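Long-range contacts in citrate synthase (Thermotoga maritima, PDB 2P2W), which probably catalyses the condensation of oxaloacetate with acetyl-CoA and water to citrate and CoA, a step of the tricarboxylic acid cycle: residues T124-Y129 with E149-M154; G213-V218 with M316-F321. All coordinates share one frame; numbering follows the deposited sequence.

How the contacts relate
Contact 1 (T124-Y129 with E149-M154) and contact 2 (G213-V218 with M316-F321) have centres about 17 Å apart, yet they adjoin, because M316-F321 packs against both segments of contact 1. The tightest of these junctions puts F151 CE2 3.4 Å from L320 CD2, and L126 CD2 lies 3.8 Å from A319 CB. Helix 317-337 therefore has contact 1 on one flank and G213-V218 on another. Only contact 2 is near chemistry: the side chain of S215 comes within about 4 Å of that of D300, a predicted active-site residue, and the nearest atoms of G213 and a bound citrate anion are about 7 Å apart. Contact 1 lies away from the annotated sites.

Contact 1 of 2, residues T124-Y129 with E149-M154; sequences TILAYY and ENFYYM
A127 and M154 mark the closest backbone approach of T124-Y129 and E149-M154, two helical segments whose CA atoms come to 5.7 Å at this pair. The local axes are 9.2 Å apart at their nearest and run almost parallel, with a signed crossing angle of -15°. The small CB of A127 permits this closeness: it meets M154 CB at 3.5 Å, tighter than usual van der Waals contact. From there the methionine runs back along the neighbouring helix. With CG anti to its carbonyl carbon (chi1 -67°) and a bend at chi3, its methyl CE is carried to 3.5 Å from T124 CA, while SD passes T124 OG1 at 4.0 Å. The T124 hydroxyl is hydrogen-bonded to the carbonyl oxygen of R71; its approach to the methionine is contact only. F151 fills the neighbouring part of the interface. Its CG stands anti to the backbone N (chi1 173°), which swings the ring across so that CE1 reaches L126 CB at 4.1 Å; A127 N lies at the ring edge, near its plane. No hydrogen bond crosses between the segments, and all five touching residues are buried, so apolar contact carries the association. On the first helix, T124 CG2 sits 3.5 Å above the Y128 ring, over its centre, a CH-pi arrangement one turn apart. Beyond the pair, L126 also touches L94 of helix 90-98 and T323 of helix 317-337. The near-parallel packing of helices 110-133 and 147-156, joined here by M154 and F151 against T124, L126 and A127, belongs to the predominantly helical architecture of the citrate synthase fold.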
ATOM      1  N   THR A 124      10.659  -7.785  16.895  1.00 16.41           N
ATOM      2  CA  THR A 124      12.011  -7.291  17.106  1.00 16.61           C
ATOM      3  C   THR A 124      12.094  -5.840  16.646  1.00 18.05           C
ATOM      4  O   THR A 124      12.704  -5.002  17.307  1.00 18.44           O
ATOM      5  CB  THR A 124      13.030  -8.137  16.330  1.00 17.86           C
ATOM      6  OG1 THR A 124      12.900  -9.507  16.731  1.00 18.76           O
ATOM      7  CG2 THR A 124      14.453  -7.660  16.615  1.00 18.28           C
ATOM      8  N   ILE A 125      11.472  -5.548  15.508  1.00 18.39           N
ATOM      9  CA  ILE A 125      11.465  -4.187  14.981  1.00 17.61           C
ATOM     10  C   ILE A 125      10.813  -3.257  15.999  1.00 17.90           C
ATOM     11  O   ILE A 125      11.364  -2.208  16.333  1.00 17.06           O
ATOM     12  CB  ILE A 125      10.679  -4.103  13.648  1.00 18.27           C
ATOM     13  CG1 ILE A 125      11.458  -4.819  12.541  1.00 16.77           C
ATOM     14  CG2 ILE A 125      10.434  -2.645  13.265  1.00 17.07           C
ATOM     15  CD1 ILE A 125      10.681  -4.963  11.243  1.00 18.01           C
ATOM     16  N   LEU A 126       9.645  -3.655  16.496  1.00 17.94           N
ATOM     17  CA  LEU A 126       8.914  -2.848  17.467  1.00 19.07           C
ATOM     18  C   LEU A 126       9.648  -2.702  18.794  1.00 19.59           C
ATOM     19  O   LEU A 126       9.768  -1.599  19.322  1.00 19.67           O
ATOM     20  CB  LEU A 126       7.528  -3.448  17.723  1.00 18.71           C
ATOM     21  CG  LEU A 126       6.611  -3.615  16.508  1.00 18.11           C
ATOM     22  CD1 LEU A 126       5.244  -4.111  16.965  1.00 18.38           C
ATOM     23  CD2 LEU A 126       6.477  -2.286  15.775  1.00 18.36           C
ATOM     24  N   ALA A 127      10.133  -3.816  19.338  1.00 19.57           N
ATOM     25  CA  ALA A 127      10.833  -3.779  20.615  1.00 20.43           C
ATOM     26  C   ALA A 127      12.110  -2.944  20.536  1.00 21.14           C
ATOM     27  O   ALA A 127      12.371  -2.115  21.410  1.00 22.47           O
ATOM     28  CB  ALA A 127      11.150  -5.195  21.079  1.00 22.78           C
ATOM     29  N   TYR A 128      12.900  -3.156  19.487  1.00 19.84           N
ATOM     30  CA  TYR A 128      14.138  -2.404  19.313  1.00 20.37           C
ATOM     31  C   TYR A 128      13.892  -0.905  19.226  1.00 20.77           C
ATOM     32  O   TYR A 128      14.623  -0.117  19.829  1.00 21.02           O
ATOM     33  CB  TYR A 128      14.867  -2.848  18.044  1.00 20.72           C
ATOM     34  CG  TYR A 128      15.725  -4.091  18.187  1.00 20.81           C
ATOM     35  CD1 TYR A 128      15.634  -4.919  19.307  1.00 21.44           C
ATOM     36  CD2 TYR A 128      16.618  -4.446  17.179  1.00 22.48           C
ATOM     37  CE1 TYR A 128      16.418  -6.077  19.415  1.00 22.79           C
ATOM     38  CE2 TYR A 128      17.398  -5.592  17.273  1.00 23.02           C
ATOM     39  CZ  TYR A 128      17.295  -6.403  18.389  1.00 23.99           C
ATOM     40  OH  TYR A 128      18.065  -7.540  18.461  1.00 26.39           O
ATOM     41  N   TYR A 129      12.877  -0.504  18.465  1.00 19.37           N
ATOM     42  CA  TYR A 129      12.598   0.919  18.326  1.00 20.08           C
ATOM     43  C   TYR A 129      12.101   1.496  19.646  1.00 19.88           C
ATOM     44  O   TYR A 129      12.400   2.638  19.984  1.00 20.78           O
ATOM     45  CB  TYR A 129      11.574   1.176  17.215  1.00 20.86           C
ATOM     46  CG  TYR A 129      11.383   2.650  16.945  1.00 21.29           C
ATOM     47  CD1 TYR A 129      12.291   3.355  16.147  1.00 20.56           C
ATOM     48  CD2 TYR A 129      10.356   3.360  17.555  1.00 21.92           C
ATOM     49  CE1 TYR A 129      12.179   4.737  15.976  1.00 23.24           C
ATOM     50  CE2 TYR A 129      10.232   4.738  17.388  1.00 22.97           C
ATOM     51  CZ  TYR A 129      11.146   5.420  16.602  1.00 22.83           C
ATOM     52  OH  TYR A 129      11.020   6.783  16.449  1.00 22.69           O
ATOM     53  N   GLU A 149       6.129 -14.473  24.206  1.00 20.39           N
ATOM     54  CA  GLU A 149       6.928 -14.330  25.427  1.00 21.96           C
ATOM     55  C   GLU A 149       8.123 -13.441  25.119  1.00 20.64           C
ATOM     56  O   GLU A 149       8.447 -12.513  25.864  1.00 19.85           O
ATOM     57  CB  GLU A 149       7.474 -15.686  25.889  1.00 24.42           C
ATOM     58  CG  GLU A 149       6.549 -16.508  26.744  1.00 30.91           C
ATOM     59  CD  GLU A 149       7.168 -17.842  27.129  1.00 33.42           C
ATOM     60  OE1 GLU A 149       8.129 -18.286  26.450  1.00 29.44           O
ATOM     61  OE2 GLU A 149       6.685 -18.454  28.105  1.00 37.41           O
ATOM     62  N   ASN A 150       8.784 -13.748  24.009  1.00 19.64           N
ATOM     63  CA  ASN A 150       9.961 -13.004  23.601  1.00 18.96           C
ATOM     64  C   ASN A 150       9.687 -11.540  23.301  1.00 19.53           C
ATOM     65  O   ASN A 150      10.520 -10.673  23.587  1.00 18.65           O
ATOM     66  CB  ASN A 150      10.600 -13.644  22.376  1.00 19.65           C
ATOM     67  CG  ASN A 150      11.823 -12.889  21.922  1.00 21.99           C
ATOM     68  OD1 ASN A 150      12.850 -12.867  22.604  1.00 21.11           O
ATOM     69  ND2 ASN A 150      11.729 -12.281  20.746  1.00 18.85           N
ATOM     70  N   PHE A 151       8.534 -11.258  22.704  1.00 18.45           N
ATOM     71  CA  PHE A 151       8.196  -9.876  22.398  1.00 19.26           C
ATOM     72  C   PHE A 151       8.103  -9.105  23.706  1.00 20.02           C
ATOM     73  O   PHE A 151       8.682  -8.029  23.854  1.00 19.16           O
ATOM     74  CB  PHE A 151       6.863  -9.796  21.652  1.00 20.31           C
ATOM     75  CG  PHE A 151       6.371  -8.391  21.448  1.00 20.53           C
ATOM     76  CD1 PHE A 151       7.231  -7.400  20.983  1.00 20.97           C
ATOM     77  CD2 PHE A 151       5.048  -8.057  21.719  1.00 23.90           C
ATOM     78  CE1 PHE A 151       6.783  -6.093  20.790  1.00 23.14           C
ATOM     79  CE2 PHE A 151       4.585  -6.751  21.530  1.00 23.24           C
ATOM     80  CZ  PHE A 151       5.456  -5.769  21.064  1.00 24.57           C
ATOM     81  N   TYR A 152       7.385  -9.679  24.662  1.00 20.17           N
ATOM     82  CA  TYR A 152       7.210  -9.041  25.956  1.00 22.52           C
ATOM     83  C   TYR A 152       8.557  -8.834  26.648  1.00 23.29           C
ATOM     84  O   TYR A 152       8.792  -7.800  27.277  1.00 22.56           O
ATOM     85  CB  TYR A 152       6.296  -9.896  26.829  1.00 24.54           C
ATOM     86  CG  TYR A 152       5.730  -9.164  28.023  1.00 27.53           C
ATOM     87  CD1 TYR A 152       4.541  -8.438  27.923  1.00 27.62           C
ATOM     88  CD2 TYR A 152       6.385  -9.194  29.251  1.00 28.26           C
ATOM     89  CE1 TYR A 152       4.018  -7.763  29.028  1.00 30.49           C
ATOM     90  CE2 TYR A 152       5.876  -8.525  30.356  1.00 28.83           C
ATOM     91  CZ  TYR A 152       4.694  -7.813  30.241  1.00 30.70           C
ATOM     92  OH  TYR A 152       4.190  -7.165  31.344  1.00 32.66           O
ATOM     93  N   TYR A 153       9.452  -9.808  26.515  1.00 23.26           N
ATOM     94  CA  TYR A 153      10.759  -9.705  27.147  1.00 23.11           C
ATOM     95  C   TYR A 153      11.667  -8.667  26.486  1.00 21.63           C
ATOM     96  O   TYR A 153      12.399  -7.957  27.176  1.00 22.43           O
ATOM     97  CB  TYR A 153      11.451 -11.074  27.173  1.00 23.63           C
ATOM     98  CG  TYR A 153      12.603 -11.127  28.151  1.00 27.12           C
ATOM     99  CD1 TYR A 153      12.380 -11.439  29.493  1.00 28.78           C
ATOM    100  CD2 TYR A 153      13.900 -10.805  27.756  1.00 27.84           C
ATOM    101  CE1 TYR A 153      13.419 -11.423  30.421  1.00 30.56           C
ATOM    102  CE2 TYR A 153      14.950 -10.787  28.676  1.00 29.39           C
ATOM    103  CZ  TYR A 153      14.699 -11.095  30.007  1.00 30.99           C
ATOM    104  OH  TYR A 153      15.720 -11.067  30.931  1.00 32.79           O
ATOM    105  N   MET A 154      11.630  -8.577  25.158  1.00 21.25           N
ATOM    106  CA  MET A 154      12.459  -7.598  24.457  1.00 20.27           C
ATOM    107  C   MET A 154      11.952  -6.193  24.757  1.00 21.95           C
ATOM    108  O   MET A 154      12.693  -5.215  24.640  1.00 22.71           O
ATOM    109  CB  MET A 154      12.431  -7.823  22.942  1.00 20.54           C
ATOM    110  CG  MET A 154      13.084  -9.116  22.473  1.00 19.12           C
ATOM    111  SD  MET A 154      13.200  -9.167  20.668  1.00 20.69           S
ATOM    112  CE  MET A 154      11.482  -8.884  20.191  1.00 19.33           C
TER

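Contact 2 of 2, residues G213-V218 with M316-F321; sequences GASEKV and MFTALF
Carboxylate oxygen OE2 of E216 is approached by three groups: the hydroxyl of T318, the backbone N-H of T318 and a water. The water gives the shortest of the bonds, donating to OE2 at 2.8 Å and accepting from A319 N at 2.9 Å, which makes it a bridge from the glutamate to the first turn of helix 317-337. T318 N reaches OE2 at 3.3 Å with an N-H...O angle of 161°, straight but weak. T318 OG1 lies 3.0 Å from OE2; this bond too is weak, and its proton has another acceptor within reach. The other carboxylate oxygen, OE1, is hydrogen-bonded to H89 NE2, so the two oxygens tie the group to different parts of the chain and should restrict its rotation. A carboxylate beside the N-terminal turn of a helix would probably also be favoured by the helix dipole. The side chain gets there by extending beyond CG, crossing the T318 side chain at about a right angle.

The segments open helices 214-225 and 317-337, and their short axes make an angle of 141° with a closest approach of 9.2 Å. In the citrate synthase fold this is consistent with the junction where the small domain meets the large one, close to the predicted active site. G213 comes close at the start of its segment, CA lying 3.5 Å from T318 OG1.

F317 crosses E216 obliquely. Its CB touches S215 OG at 3.7 Å and E216 CG at 3.9 Å, while the ring meets the S215 carbonyl oxygen edge-on, in plane, at CD2. The carboxylate of E216 is turned 77° from that ring. S215 OG has its hydrogen-bond partner in G212 O.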
ATOM      1  N   GLY A 213      -6.542   1.732  12.967  1.00 17.34           N
ATOM      2  CA  GLY A 213      -6.196   2.934  13.710  1.00 17.78           C
ATOM      3  C   GLY A 213      -7.247   3.372  14.716  1.00 18.03           C
ATOM      4  O   GLY A 213      -6.968   4.188  15.594  1.00 18.15           O
ATOM      5  N   ALA A 214      -8.464   2.847  14.588  1.00 17.98           N
ATOM      6  CA  ALA A 214      -9.527   3.197  15.521  1.00 18.80           C
ATOM      7  C   ALA A 214      -9.102   2.777  16.932  1.00 18.81           C
ATOM      8  O   ALA A 214      -9.537   3.364  17.923  1.00 19.97           O
ATOM      9  CB  ALA A 214     -10.831   2.496  15.127  1.00 18.87           C
ATOM     10  N   SER A 215      -8.239   1.768  17.017  1.00 18.85           N
ATOM     11  CA  SER A 215      -7.765   1.293  18.314  1.00 18.96           C
ATOM     12  C   SER A 215      -6.989   2.381  19.062  1.00 19.87           C
ATOM     13  O   SER A 215      -7.051   2.459  20.288  1.00 19.15           O
ATOM     14  CB  SER A 215      -6.885   0.049  18.143  1.00 20.65           C
ATOM     15  OG  SER A 215      -5.693   0.341  17.431  1.00 21.89           O
ATOM     16  N   GLU A 216      -6.267   3.225  18.330  1.00 20.14           N
ATOM     17  CA  GLU A 216      -5.498   4.293  18.967  1.00 21.23           C
ATOM     18  C   GLU A 216      -6.399   5.476  19.322  1.00 21.32           C
ATOM     19  O   GLU A 216      -6.047   6.302  20.161  1.00 21.76           O
ATOM     20  CB  GLU A 216      -4.364   4.759  18.049  1.00 23.43           C
ATOM     21  CG  GLU A 216      -3.486   3.618  17.552  1.00 27.49           C
ATOM     22  CD  GLU A 216      -2.225   4.092  16.855  1.00 29.45           C
ATOM     23  OE1 GLU A 216      -2.145   5.292  16.506  1.00 27.07           O
ATOM     24  OE2 GLU A 216      -1.318   3.249  16.648  1.00 29.65           O
ATOM     25  N   LYS A 217      -7.563   5.551  18.684  1.00 20.61           N
ATOM     26  CA  LYS A 217      -8.504   6.638  18.958  1.00 20.35           C
ATOM     27  C   LYS A 217      -9.448   6.344  20.120  1.00 19.91           C
ATOM     28  O   LYS A 217     -10.090   7.214  20.683  1.00 18.76           O
ATOM     29  CB  LYS A 217      -9.331   6.895  17.688  1.00 24.03           C
ATOM     30  CG  LYS A 217      -8.608   7.828  16.706  1.00 29.15           C
ATOM     31  CD  LYS A 217      -9.236   9.221  16.595  1.00 35.93           C
ATOM     32  CE  LYS A 217      -8.414  10.170  15.712  1.00 39.62           C
ATOM     33  NZ  LYS A 217      -8.357  11.486  16.349  1.00 43.44           N
ATOM     34  N   VAL A 218      -9.583   5.045  20.458  1.00 17.92           N
ATOM     35  CA  VAL A 218     -10.538   4.708  21.507  1.00 19.43           C
ATOM     36  C   VAL A 218     -10.173   5.261  22.895  1.00 19.84           C
ATOM     37  O   VAL A 218     -10.981   5.890  23.570  1.00 19.57           O
ATOM     38  CB  VAL A 218     -10.816   3.206  21.510  1.00 20.26           C
ATOM     39  CG1 VAL A 218     -11.528   2.819  22.810  1.00 19.86           C
ATOM     40  CG2 VAL A 218     -11.726   2.855  20.336  1.00 20.02           C
ATOM     41  N   MET A 316       1.592   2.350  19.507  1.00 19.85           N
ATOM     42  CA  MET A 316       2.000   1.023  19.049  1.00 19.20           C
ATOM     43  C   MET A 316       0.797   0.070  18.877  1.00 18.83           C
ATOM     44  O   MET A 316       0.924  -1.048  18.383  1.00 18.21           O
ATOM     45  CB  MET A 316       3.007   0.426  20.050  1.00 20.26           C
ATOM     46  CG  MET A 316       3.676  -0.846  19.515  1.00 21.21           C
ATOM     47  SD  MET A 316       4.523  -1.788  20.794  1.00 23.05           S
ATOM     48  CE  MET A 316       5.975  -0.738  20.960  1.00 21.97           C
ATOM     49  N   PHE A 317      -0.392   0.531  19.347  1.00 17.78           N
ATOM     50  CA  PHE A 317      -1.590  -0.326  19.279  1.00 18.23           C
ATOM     51  C   PHE A 317      -1.841  -0.880  17.848  1.00 18.50           C
ATOM     52  O   PHE A 317      -2.094  -2.061  17.667  1.00 17.52           O
ATOM     53  CB  PHE A 317      -2.811   0.491  19.723  1.00 17.05           C
ATOM     54  CG  PHE A 317      -2.866   0.706  21.216  1.00 17.36           C
ATOM     55  CD1 PHE A 317      -1.780   0.390  22.028  1.00 16.56           C
ATOM     56  CD2 PHE A 317      -4.002   1.279  21.777  1.00 17.83           C
ATOM     57  CE1 PHE A 317      -1.840   0.651  23.397  1.00 18.40           C
ATOM     58  CE2 PHE A 317      -4.052   1.540  23.146  1.00 18.30           C
ATOM     59  CZ  PHE A 317      -2.973   1.227  23.957  1.00 18.49           C
ATOM     60  N   THR A 318      -1.783  -0.024  16.831  1.00 18.14           N
ATOM     61  CA  THR A 318      -2.018  -0.494  15.471  1.00 19.50           C
ATOM     62  C   THR A 318      -0.907  -1.455  15.041  1.00 18.71           C
ATOM     63  O   THR A 318      -1.151  -2.403  14.294  1.00 19.83           O
ATOM     64  CB  THR A 318      -2.098   0.681  14.462  1.00 21.44           C
ATOM     65  OG1 THR A 318      -3.128   1.590  14.866  1.00 25.43           O
ATOM     66  CG2 THR A 318      -2.439   0.162  13.072  1.00 23.97           C
ATOM     67  N   ALA A 319       0.311  -1.217  15.520  1.00 18.35           N
ATOM     68  CA  ALA A 319       1.436  -2.084  15.174  1.00 18.34           C
ATOM     69  C   ALA A 319       1.268  -3.450  15.841  1.00 17.69           C
ATOM     70  O   ALA A 319       1.729  -4.467  15.317  1.00 16.85           O
ATOM     71  CB  ALA A 319       2.753  -1.439  15.600  1.00 17.22           C
ATOM     72  N   LEU A 320       0.616  -3.474  17.002  1.00 16.96           N
ATOM     73  CA  LEU A 320       0.376  -4.736  17.705  1.00 17.24           C
ATOM     74  C   LEU A 320      -0.640  -5.540  16.901  1.00 17.39           C
ATOM     75  O   LEU A 320      -0.555  -6.766  16.809  1.00 18.28           O
ATOM     76  CB  LEU A 320      -0.158  -4.476  19.116  1.00 15.17           C
ATOM     77  CG  LEU A 320       0.863  -3.889  20.096  1.00 16.14           C
ATOM     78  CD1 LEU A 320       0.149  -3.471  21.379  1.00 17.25           C
ATOM     79  CD2 LEU A 320       1.956  -4.910  20.386  1.00 17.71           C
ATOM     80  N   PHE A 321      -1.608  -4.830  16.330  1.00 16.87           N
ATOM     81  CA  PHE A 321      -2.636  -5.436  15.494  1.00 15.91           C
ATOM     82  C   PHE A 321      -1.903  -6.066  14.302  1.00 16.29           C
ATOM     83  O   PHE A 321      -2.131  -7.230  13.958  1.00 16.04           O
ATOM     84  CB  PHE A 321      -3.597  -4.338  15.012  1.00 16.63           C
ATOM     85  CG  PHE A 321      -4.874  -4.846  14.381  1.00 16.68           C
ATOM     86  CD1 PHE A 321      -4.932  -6.089  13.756  1.00 18.12           C
ATOM     87  CD2 PHE A 321      -6.014  -4.041  14.370  1.00 18.10           C
ATOM     88  CE1 PHE A 321      -6.102  -6.522  13.129  1.00 17.58           C
ATOM     89  CE2 PHE A 321      -7.191  -4.465  13.745  1.00 17.99           C
ATOM     90  CZ  PHE A 321      -7.235  -5.706  13.124  1.00 17.22           C
TER
HETATM   91  O   HOH W   1       0.915   1.570  16.103  1.00 19.29           O